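Local coordinates for outer surface protein (Bacillus cereus ATCC 14579, PDB 1X7F) that is of unproven function but probably hydrolyses 6-phospho-N-acetylmuramic acid sugars, as 6-phospho-N-acetylmuramidases of cell-wall recycling do, at residues A[33-38]-A[74-79]; A[45-50]-A[80-85]; A[55-60]-A[142-147]. All coordinates share one frame; numbering follows the deposited sequence. Where two conformers were deposited one is given.

Contact 1: A[33-38]-A[74-79]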
# COMPACT_ATOMS: atom_id res chain seq x y z
N LEU A 33 -8.52 -10.67 -10.78
CA LEU A 33 -8.72 -11.71 -11.80
C LEU A 33 -9.54 -11.19 -12.98
O LEU A 33 -10.38 -10.30 -12.83
CB LEU A 33 -9.43 -12.95 -11.21
CG LEU A 33 -8.77 -13.68 -10.04
CD1 LEU A 33 -9.63 -14.87 -9.63
CD2 LEU A 33 -7.37 -14.13 -10.39
N TYR A 34 -9.28 -11.76 -14.16
CA TYR A 34 -10.03 -11.45 -15.37
C TYR A 34 -10.22 -12.77 -16.07
O TYR A 34 -9.55 -13.05 -17.07
CB TYR A 34 -9.28 -10.42 -16.26
CG TYR A 34 -8.91 -9.17 -15.49
CD1 TYR A 34 -7.70 -9.07 -14.82
CD2 TYR A 34 -9.81 -8.10 -15.38
CE1 TYR A 34 -7.36 -7.93 -14.08
CE2 TYR A 34 -9.49 -6.97 -14.63
CZ TYR A 34 -8.27 -6.89 -13.99
OH TYR A 34 -7.97 -5.77 -13.26
N PRO A 35 -11.13 -13.60 -15.55
CA PRO A 35 -11.25 -14.98 -15.99
C PRO A 35 -11.46 -15.16 -17.50
O PRO A 35 -11.01 -16.16 -18.06
CB PRO A 35 -12.45 -15.50 -15.19
CG PRO A 35 -12.47 -14.64 -13.98
CD PRO A 35 -12.13 -13.28 -14.51
N GLU A 36 -12.13 -14.21 -18.14
CA GLU A 36 -12.39 -14.31 -19.58
C GLU A 36 -11.12 -14.19 -20.42
O GLU A 36 -11.07 -14.68 -21.55
CB GLU A 36 -13.45 -13.30 -20.03
CG GLU A 36 -13.00 -11.85 -20.03
CD GLU A 36 -14.16 -10.89 -20.09
OE1 GLU A 36 -14.81 -10.69 -19.04
OE2 GLU A 36 -14.43 -10.33 -21.18
N HIS A 37 -10.09 -13.56 -19.86
CA HIS A 37 -8.80 -13.43 -20.52
C HIS A 37 -7.81 -14.54 -20.15
O HIS A 37 -6.62 -14.44 -20.45
CB HIS A 37 -8.17 -12.07 -20.21
CG HIS A 37 -9.00 -10.90 -20.65
ND1 HIS A 37 -9.62 -10.85 -21.88
CD2 HIS A 37 -9.30 -9.74 -20.02
CE1 HIS A 37 -10.28 -9.71 -21.99
NE2 HIS A 37 -10.09 -9.01 -20.88
N SER A 38 -8.32 -15.59 -19.51
CA SER A 38 -7.49 -16.68 -19.00
C SER A 38 -8.25 -18.02 -18.94
O SER A 38 -9.27 -18.18 -19.62
CB SER A 38 -6.94 -16.30 -17.61
OG SER A 38 -5.99 -17.25 -17.15
N ALA A 74 -21.08 -21.09 -13.97
CA ALA A 74 -20.50 -22.22 -13.24
C ALA A 74 -18.98 -22.12 -13.01
O ALA A 74 -18.47 -22.56 -11.98
CB ALA A 74 -20.84 -23.54 -13.92
N GLU A 75 -18.27 -21.54 -13.98
CA GLU A 75 -16.82 -21.39 -13.89
C GLU A 75 -16.42 -20.23 -12.98
O GLU A 75 -15.47 -20.36 -12.21
CB GLU A 75 -16.19 -21.25 -15.27
CG GLU A 75 -15.97 -22.58 -15.96
CD GLU A 75 -15.15 -22.46 -17.23
OE1 GLU A 75 -14.28 -21.55 -17.32
OE2 GLU A 75 -15.37 -23.29 -18.14
N PHE A 76 -17.15 -19.11 -13.07
CA PHE A 76 -17.05 -18.04 -12.08
C PHE A 76 -17.37 -18.60 -10.69
O PHE A 76 -16.76 -18.21 -9.71
CB PHE A 76 -18.00 -16.88 -12.42
CG PHE A 76 -17.33 -15.73 -13.13
CD1 PHE A 76 -16.67 -14.73 -12.40
CD2 PHE A 76 -17.39 -15.62 -14.51
CE1 PHE A 76 -16.06 -13.66 -13.06
CE2 PHE A 76 -16.78 -14.55 -15.17
CZ PHE A 76 -16.12 -13.56 -14.44
N LYS A 77 -18.33 -19.52 -10.64
CA LYS A 77 -18.73 -20.19 -9.40
C LYS A 77 -17.63 -21.10 -8.84
O LYS A 77 -17.45 -21.18 -7.61
CB LYS A 77 -20.00 -21.00 -9.64
CG LYS A 77 -20.89 -21.16 -8.43
CD LYS A 77 -22.04 -22.11 -8.75
CE LYS A 77 -23.34 -21.65 -8.10
NZ LYS A 77 -23.80 -20.35 -8.69
N GLU A 78 -16.93 -21.80 -9.75
CA GLU A 78 -15.81 -22.66 -9.35
C GLU A 78 -14.65 -21.82 -8.82
O GLU A 78 -14.16 -22.05 -7.71
CB GLU A 78 -15.35 -23.53 -10.52
CG GLU A 78 -14.18 -24.44 -10.18
CD GLU A 78 -13.99 -25.59 -11.17
OE1 GLU A 78 -14.55 -25.53 -12.30
OE2 GLU A 78 -13.29 -26.57 -10.82
N ILE A 79 -14.23 -20.84 -9.62
CA ILE A 79 -13.16 -19.92 -9.23
C ILE A 79 -13.46 -19.27 -7.88
O ILE A 79 -12.60 -19.27 -6.99
CB ILE A 79 -12.91 -18.85 -10.33
CG1 ILE A 79 -12.38 -19.50 -11.61
CG2 ILE A 79 -11.92 -17.81 -9.85
CD1 ILE A 79 -12.55 -18.66 -12.86

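Contact 2: A[45-50]-A[80-85]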
# COMPACT_ATOMS: atom_id res chain seq x y z
N ALA A 45 -4.88 -21.65 -9.67
CA ALA A 45 -3.47 -21.76 -9.27
C ALA A 45 -2.94 -20.43 -8.68
O ALA A 45 -2.18 -20.43 -7.70
CB ALA A 45 -2.63 -22.23 -10.45
N TYR A 46 -3.36 -19.31 -9.26
CA TYR A 46 -2.96 -17.96 -8.81
C TYR A 46 -3.52 -17.60 -7.44
O TYR A 46 -2.79 -17.06 -6.59
CB TYR A 46 -3.45 -16.94 -9.84
CG TYR A 46 -3.00 -15.51 -9.65
CD1 TYR A 46 -1.65 -15.19 -9.50
CD2 TYR A 46 -3.92 -14.46 -9.70
CE1 TYR A 46 -1.23 -13.87 -9.36
CE2 TYR A 46 -3.52 -13.13 -9.58
CZ TYR A 46 -2.17 -12.84 -9.40
OH TYR A 46 -1.77 -11.53 -9.30
N ILE A 47 -4.81 -17.86 -7.24
CA ILE A 47 -5.47 -17.73 -5.95
C ILE A 47 -4.71 -18.53 -4.90
O ILE A 47 -4.44 -18.03 -3.80
CB ILE A 47 -6.95 -18.21 -6.06
CG1 ILE A 47 -7.81 -17.19 -6.84
CG2 ILE A 47 -7.57 -18.52 -4.68
CD1 ILE A 47 -9.16 -17.76 -7.31
N SER A 48 -4.35 -19.77 -5.24
CA SER A 48 -3.54 -20.62 -4.35
C SER A 48 -2.18 -19.98 -4.02
O SER A 48 -1.78 -19.96 -2.85
CB SER A 48 -3.35 -22.02 -4.95
OG SER A 48 -4.52 -22.81 -4.79
N ALA A 49 -1.49 -19.50 -5.05
CA ALA A 49 -0.21 -18.80 -4.94
C ALA A 49 -0.29 -17.56 -4.05
O ALA A 49 0.53 -17.39 -3.16
CB ALA A 49 0.32 -18.40 -6.35
N ALA A 50 -1.28 -16.70 -4.29
CA ALA A 50 -1.46 -15.48 -3.50
C ALA A 50 -1.80 -15.78 -2.03
O ALA A 50 -1.40 -15.03 -1.13
CB ALA A 50 -2.51 -14.58 -4.13
N ILE A 80 -14.67 -18.73 -7.72
CA ILE A 80 -15.08 -18.05 -6.48
C ILE A 80 -15.12 -19.00 -5.27
O ILE A 80 -14.77 -18.60 -4.15
CB ILE A 80 -16.43 -17.29 -6.66
CG1 ILE A 80 -16.23 -16.06 -7.55
CG2 ILE A 80 -16.99 -16.86 -5.31
CD1 ILE A 80 -17.53 -15.42 -8.06
N ASN A 81 -15.53 -20.24 -5.52
CA ASN A 81 -15.55 -21.27 -4.47
C ASN A 81 -14.13 -21.61 -4.02
O ASN A 81 -13.87 -21.79 -2.82
CB ASN A 81 -16.26 -22.52 -4.97
CG ASN A 81 -17.30 -23.03 -3.99
OD1 ASN A 81 -17.01 -23.29 -2.82
ND2 ASN A 81 -18.52 -23.20 -4.48
N HIS A 82 -13.22 -21.70 -4.98
CA HIS A 82 -11.82 -21.93 -4.69
C HIS A 82 -11.28 -20.76 -3.86
O HIS A 82 -10.56 -20.97 -2.88
CB HIS A 82 -11.04 -22.11 -5.98
CG HIS A 82 -9.63 -22.58 -5.78
ND1 HIS A 82 -8.54 -21.74 -5.88
CD2 HIS A 82 -9.14 -23.81 -5.47
CE1 HIS A 82 -7.44 -22.43 -5.64
NE2 HIS A 82 -7.78 -23.68 -5.40
N ALA A 83 -11.67 -19.54 -4.23
CA ALA A 83 -11.35 -18.33 -3.47
C ALA A 83 -11.87 -18.37 -2.03
O ALA A 83 -11.13 -18.03 -1.10
CB ALA A 83 -11.87 -17.11 -4.18
N LYS A 84 -13.12 -18.77 -1.85
CA LYS A 84 -13.74 -18.85 -0.52
C LYS A 84 -13.15 -19.97 0.36
O LYS A 84 -13.15 -19.85 1.58
CB LYS A 84 -15.27 -18.95 -0.62
CG LYS A 84 -15.82 -20.34 -0.87
CD LYS A 84 -17.35 -20.34 -1.11
CE LYS A 84 -18.14 -20.66 0.16
NZ LYS A 84 -18.07 -22.10 0.50
N ASP A 85 -12.66 -21.04 -0.27
CA ASP A 85 -11.97 -22.12 0.43
C ASP A 85 -10.60 -21.64 0.94
O ASP A 85 -10.06 -22.18 1.91
CB ASP A 85 -11.76 -23.33 -0.48
CG ASP A 85 -13.05 -24.04 -0.81
OD1 ASP A 85 -13.98 -24.08 0.03
OD2 ASP A 85 -13.23 -24.61 -1.91

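Contact 3: A[55-60]-A[142-147]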
# COMPACT_ATOMS: atom_id res chain seq x y z
N PHE A 55 -2.47 -13.00 1.02
CA PHE A 55 -3.52 -12.27 0.31
C PHE A 55 -4.87 -12.85 0.75
O PHE A 55 -5.01 -14.06 0.89
CB PHE A 55 -3.33 -12.37 -1.21
CG PHE A 55 -2.18 -11.55 -1.75
CD1 PHE A 55 -0.86 -11.84 -1.40
CD2 PHE A 55 -2.41 -10.52 -2.64
CE1 PHE A 55 0.21 -11.09 -1.92
CE2 PHE A 55 -1.35 -9.75 -3.16
CZ PHE A 55 -0.04 -10.05 -2.81
N SER A 56 -5.84 -11.98 1.00
CA SER A 56 -7.15 -12.43 1.48
C SER A 56 -8.31 -11.68 0.81
O SER A 56 -9.45 -11.72 1.28
CB SER A 56 -7.22 -12.29 3.01
OG SER A 56 -7.19 -10.92 3.38
N ARG A 57 -8.02 -10.99 -0.28
CA ARG A 57 -9.03 -10.21 -0.99
C ARG A 57 -8.84 -10.39 -2.50
O ARG A 57 -7.70 -10.44 -2.98
CB ARG A 57 -8.91 -8.73 -0.57
CG ARG A 57 -9.87 -7.79 -1.29
CD ARG A 57 -9.96 -6.39 -0.69
NE ARG A 57 -10.92 -5.59 -1.44
CZ ARG A 57 -11.45 -4.44 -1.03
NH1 ARG A 57 -11.14 -3.91 0.15
NH2 ARG A 57 -12.31 -3.80 -1.82
N ILE A 58 -9.95 -10.51 -3.22
CA ILE A 58 -9.94 -10.61 -4.68
C ILE A 58 -10.84 -9.54 -5.33
O ILE A 58 -11.98 -9.32 -4.91
CB ILE A 58 -10.40 -12.03 -5.15
CG1 ILE A 58 -9.41 -13.11 -4.68
CG2 ILE A 58 -10.53 -12.07 -6.68
CD1 ILE A 58 -9.78 -14.50 -5.13
N PHE A 59 -10.30 -8.87 -6.34
CA PHE A 59 -11.10 -8.03 -7.24
C PHE A 59 -11.33 -8.78 -8.55
O PHE A 59 -10.39 -9.18 -9.22
CB PHE A 59 -10.43 -6.68 -7.50
CG PHE A 59 -11.13 -5.85 -8.56
CD1 PHE A 59 -12.35 -5.24 -8.29
CD2 PHE A 59 -10.57 -5.72 -9.84
CE1 PHE A 59 -13.01 -4.48 -9.28
CE2 PHE A 59 -11.22 -4.97 -10.84
CZ PHE A 59 -12.45 -4.34 -10.56
N THR A 60 -12.58 -9.01 -8.90
CA THR A 60 -12.84 -9.73 -10.14
C THR A 60 -13.78 -8.98 -11.06
O THR A 60 -14.69 -8.28 -10.62
CB THR A 60 -13.29 -11.19 -9.90
OG1 THR A 60 -13.74 -11.74 -11.14
CG2 THR A 60 -14.53 -11.26 -9.01
N LYS A 142 -21.56 -6.74 0.46
CA LYS A 142 -20.91 -5.44 0.62
C LYS A 142 -21.15 -4.58 -0.62
O LYS A 142 -21.12 -5.10 -1.74
CB LYS A 142 -19.40 -5.60 0.84
CG LYS A 142 -18.99 -6.22 2.16
CD LYS A 142 -19.07 -5.23 3.32
CE LYS A 142 -18.99 -5.94 4.66
NZ LYS A 142 -20.07 -6.94 4.82
N ILE A 143 -21.39 -3.29 -0.43
CA ILE A 143 -21.49 -2.36 -1.55
C ILE A 143 -20.21 -1.54 -1.61
O ILE A 143 -19.99 -0.67 -0.77
CB ILE A 143 -22.74 -1.43 -1.44
CG1 ILE A 143 -24.04 -2.22 -1.13
CG2 ILE A 143 -22.88 -0.57 -2.70
CD1 ILE A 143 -24.41 -3.32 -2.12
N GLU A 144 -19.37 -1.84 -2.60
CA GLU A 144 -18.12 -1.10 -2.81
C GLU A 144 -18.33 0.15 -3.67
O GLU A 144 -18.84 0.08 -4.79
CB GLU A 144 -17.04 -1.99 -3.42
CG GLU A 144 -15.70 -1.28 -3.54
CD GLU A 144 -14.54 -2.23 -3.75
OE1 GLU A 144 -13.88 -2.58 -2.76
OE2 GLU A 144 -14.29 -2.62 -4.90
N LEU A 145 -17.95 1.29 -3.12
CA LEU A 145 -18.08 2.57 -3.81
C LEU A 145 -16.74 2.98 -4.42
O LEU A 145 -15.67 2.55 -3.97
CB LEU A 145 -18.58 3.65 -2.85
CG LEU A 145 -19.88 3.42 -2.08
CD1 LEU A 145 -20.01 4.50 -1.04
CD2 LEU A 145 -21.10 3.40 -3.00
N ASN A 146 -16.81 3.83 -5.44
CA ASN A 146 -15.63 4.41 -6.06
C ASN A 146 -15.11 5.54 -5.18
O ASN A 146 -15.79 6.54 -4.98
CB ASN A 146 -16.00 4.94 -7.47
CG ASN A 146 -14.77 5.22 -8.34
OD1 ASN A 146 -13.64 5.38 -7.85
ND2 ASN A 146 -14.99 5.27 -9.64
N VAL A 147 -13.89 5.38 -4.67
CA VAL A 147 -13.25 6.43 -3.85
C VAL A 147 -12.75 7.59 -4.73
O VAL A 147 -12.69 8.73 -4.26
CB VAL A 147 -12.11 5.86 -2.97
CG1 VAL A 147 -11.57 6.90 -2.00
CG2 VAL A 147 -12.63 4.69 -2.17
O HOH W 1 -12.15 -4.21 -5.03

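Contact 1: A[33-38]-A[74-79]
An apolar contact joins the end of strand 28-33 and the loop after it to the first turns of helix 74-85, at the C-terminal end of the strand in the barrel-like N-terminal domain. P35, F76, I79 and L33 carry it, and the evidence is entirely van der Waals: 192 Å² is buried between the segments, and the carbon pairs lie at ordinary packing distances. P35 is the centrepiece. Its ring crosses the F76 side chain at about a right angle, with CB lying over one face of the phenyl ring, and P35 CG is 3.8 Å from F76 CZ. The next turn of the helix supplies I79, whose CD1 reaches P35 CB at 3.9 Å. The two branches of I79 divide the work: CG2, placed anti to the backbone N, is 3.7 Å from L33 CD1, while the longer branch serves the proline. L33 and I79 lie alongside each other, pointing in opposite senses. On the loop side, the short 3-10 turn is closed by backbone bonds from H37 N to Y34 O (2.9 Å) and from S38 N to P35 O (3.1 Å), which hold the proline in a compact bend. Around this cluster, helix 40-51 borders L33 through Y46 and I47 and meets P35 at D43, while strand 55-62 lies against P35 and F76 through T60, and against F76 also through L62.

Contact 2: A[45-50]-A[80-85]
The imidazole of H82 is the one flat group in this contact, and it is met mainly at its rim. S48 OG lies at the ring edge, near the ring plane, 3.1 Å from H82 CE1 and 3.4 Å from H82 NE2. I47 CB is also at the edge and in plane, 3.9 Å from H82 ND1. The methyl I47 CG2 comes closer, 3.6 Å from H82 ND1, but at an oblique angle to the ring. The two side chains pass alongside one another, reaching from opposite helices. The torsions account for this arrangement: CG of H82 is anti to its backbone N (chi1 -170°), which extends the ring across the interface from helix 74-85, while S48 OG stands beside its own backbone N (chi1 -77°). There the hydroxyl makes a weak hydrogen bond to the carbonyl O of M44, one turn earlier.

Beside the imidazole, nearer the strands, the contact is apolar. I47 CG2 is 4.0 Å from A83 CA, and I47 CD1 is 4.2 Å from A83 CB, so both branches of the isoleucine meet the alanine. The short side chain of A83 lies where the backbones come nearest in these segments, the CA atoms of I47 and A83 being 6.4 Å apart.

The segment axes approach to 9.7 Å with a signed crossing angle of -16°; the near-parallel course fits two successive helices on the outside of a beta/alpha barrel. Strand 55-62, which comes between the two helices in the chain, lies beneath the seam: I58 touches both I47 and A83. Strand 28-33 also meets I47 through L33, strand 89-94 meets A83 through V90, and helix 256-264 packs on the other flank of helix 40-51 at A49 and A50.

Contact 3: A[55-60]-A[142-147]
Inside the eight-stranded parallel beta barrel of the N-terminal domain, a TIM-barrel architecture, two inward-facing side chains on non-adjacent strands meet across the interior. Strands 55-62 and 142-146 are separated in the sheet by 89-94 and 119-122, so R57 and E144 make the contact through their side chains alone. They approach from opposite directions and form a salt bridge between R57 NH2 and E144 OE1. The modelled separation of these atoms is too short to be trusted, and their exact positions are therefore doubtful; the two groups face each other, but the detail of the bond is uncertain.

Both chains are stretched to span the gap. R57 leaves its strand with CG opposite the backbone N (chi1 177°) and is extended through to NE, and E144 starts in the same way (chi1 -175°) and continues extended. The guanidinium and carboxylate planes are 25° apart, nearly coplanar, and the carboxylate lies at the guanidinium edge rather than over its face.

D246 forms a salt bridge with R57 NH1, a second acidic partner for the guanidinium. R199 lies close to NH1 as well, in a cluster that includes the carboxylate of D246. E144 has a weak, long ion pair with R121, and I168 touches both R57 and E144. The pair is thus part of a buried charged network in the barrel interior. One water bridges it, donating to E144 OE2 at 2.7 Å and accepting, with the same reservation about that atom, from R57 NH2 at 3.2 Å.

Overall arrangement
All three contacts belong to the N-terminal barrel; contacts 1 and 2 join elements of its first beta-alpha units, and contact 3 adds strand 142-146. Contacts 1 and 2 have centres about 11 Å apart and share helix 74-85, touching through L33, I47 and I79. Contact 3 has its centre about 16 Å from the centre of each, reached through strand 55-62, where F59 O probably accepts a hydrogen bond from L33 N. Along the chain the segments of each pair of contacts alternate. R57 points into the barrel and I58, its neighbour on the strand, out to the helices, so the two faces of strand 55-62 serve different contacts.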